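Side-chain contact in metal cation efflux system protein CzcD (Cupriavidus metallidurans, PDB 6VD9), which transports zinc and mediates low-level metal resistance, probably by cation efflux from the cytoplasm, and is represented here by its C-terminal domain: residues E9-I12 with L13-P16. Residues are numbered along the deposited sequence; the frame is centred on the assembly and turned at random.
Sequences EKQI and LATP
With chi1 at -61°, T15 carries OG1 beside its own backbone N and directly opposite its carbonyl carbon, which turns the hydroxyl back toward the last turn of the helix and onto the carbonyl of Q11. There OG1 donates a hydrogen bond to Q11 O at 2.8 Å, approaching with a modest tilt from the carbonyl plane. The same side chain lies close to the next carbonyl, T15 CB coming to 3.2 Å from I12 O. L13 has a similar first torsion, and its CB and CG sit alongside the carbonyl of E9, CG 3.7 Å from E9 O.

How a helix comes to its end is well illustrated here. The regular i to i+4 pattern of helix 5-13 still holds in the nearly straight bond from L13 N to E9 O (3.0 Å, 176° at the hydrogen). It persists, more bent, from A14 N to K10 O at 2.9 Å. One residue on, the backbone tightens to i to i+3: T15 N donates to I12 O at 3.0 Å, from well above the carbonyl plane. The hydroxyl bond to Q11 O lies beside this one, so T15 holds two successive carbonyls, through OG1 and N, where the chain leaves the helix for strand 18-28 in the small, predicted cytoplasmic, alpha-beta C-terminal domain of this cation diffusion facilitator.

T15 is buried against L56 and M59 of helix 53-64, whereas I12 and L13 lean on F21 of strand 18-28. Q11 also touches helix 53-64, its OE1 making a weak hydrogen bond to K63 NZ.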
loop_
_atom_site.group_PDB
_atom_site.type_symbol
_atom_site.label_atom_id
_atom_site.label_comp_id
_atom_site.label_asym_id
_atom_site.label_seq_id
_atom_site.Cartn_x
_atom_site.Cartn_y
_atom_site.Cartn_z
ATOM N N GLU A 9 16.280 -1.837 0.745
ATOM C CA GLU A 9 15.962 -3.244 1.133
ATOM C C GLU A 9 16.408 -3.503 2.572
ATOM O O GLU A 9 15.611 -4.026 3.383
ATOM C CB GLU A 9 16.630 -4.223 0.152
ATOM C CG GLU A 9 16.177 -4.038 -1.289
ATOM C CD GLU A 9 17.109 -4.735 -2.262
ATOM O OE1 GLU A 9 18.277 -4.976 -1.865
ATOM O OE2 GLU A 9 16.647 -5.065 -3.362
ATOM N N LYS A 10 17.655 -3.185 2.905
ATOM C CA LYS A 10 18.211 -3.409 4.264
ATOM C C LYS A 10 17.329 -2.669 5.255
ATOM O O LYS A 10 17.000 -3.223 6.298
ATOM C CB LYS A 10 19.673 -2.939 4.334
ATOM C CG LYS A 10 20.324 -2.968 5.715
ATOM C CD LYS A 10 21.877 -2.775 5.736
ATOM C CE LYS A 10 22.417 -2.886 7.154
ATOM N NZ LYS A 10 23.877 -2.642 7.285
ATOM N N GLN A 11 16.972 -1.419 4.967
ATOM C CA GLN A 11 16.263 -0.617 5.984
ATOM C C GLN A 11 14.836 -1.149 6.167
ATOM O O GLN A 11 14.324 -1.015 7.294
ATOM C CB GLN A 11 16.306 0.871 5.642
ATOM C CG GLN A 11 17.710 1.440 5.740
ATOM C CD GLN A 11 18.323 1.178 7.094
ATOM O OE1 GLN A 11 17.666 1.274 8.128
ATOM N NE2 GLN A 11 19.598 0.826 7.077
ATOM N N ILE A 12 14.197 -1.649 5.098
ATOM C CA ILE A 12 12.835 -2.247 5.176
ATOM C C ILE A 12 12.923 -3.467 6.106
ATOM O O ILE A 12 12.188 -3.498 7.108
ATOM C CB ILE A 12 12.275 -2.603 3.782
ATOM C CG1 ILE A 12 11.936 -1.327 3.009
ATOM C CG2 ILE A 12 11.076 -3.512 3.895
ATOM C CD1 ILE A 12 11.429 -1.560 1.623
ATOM N N LEU A 13 13.842 -4.393 5.817
ATOM C CA LEU A 13 13.990 -5.641 6.622
ATOM C C LEU A 13 14.484 -5.342 8.039
ATOM O O LEU A 13 14.234 -6.172 8.942
ATOM C CB LEU A 13 14.936 -6.600 5.884
ATOM C CG LEU A 13 14.366 -7.237 4.612
ATOM C CD1 LEU A 13 15.426 -8.158 3.945
ATOM C CD2 LEU A 13 13.059 -7.988 4.847
ATOM N N ALA A 14 15.135 -4.205 8.257
ATOM C CA ALA A 14 15.642 -3.799 9.584
ATOM C C ALA A 14 14.509 -3.211 10.424
ATOM O O ALA A 14 14.696 -3.060 11.640
ATOM C CB ALA A 14 16.763 -2.817 9.440
ATOM N N THR A 15 13.354 -2.922 9.831
ATOM C CA THR A 15 12.247 -2.242 10.548
ATOM C C THR A 15 11.549 -3.245 11.459
ATOM O O THR A 15 11.143 -4.289 10.972
ATOM C CB THR A 15 11.272 -1.589 9.563
ATOM O OG1 THR A 15 12.012 -0.622 8.819
ATOM C CG2 THR A 15 10.099 -0.952 10.286
ATOM N N PRO A 16 11.354 -2.997 12.785
ATOM C CA PRO A 16 10.672 -3.973 13.638
ATOM C C PRO A 16 9.293 -4.338 13.082
ATOM O O PRO A 16 8.584 -3.429 12.635
ATOM C CB PRO A 16 10.564 -3.223 14.984
ATOM C CG PRO A 16 11.794 -2.398 14.978
ATOM C CD PRO A 16 11.814 -1.836 13.569
#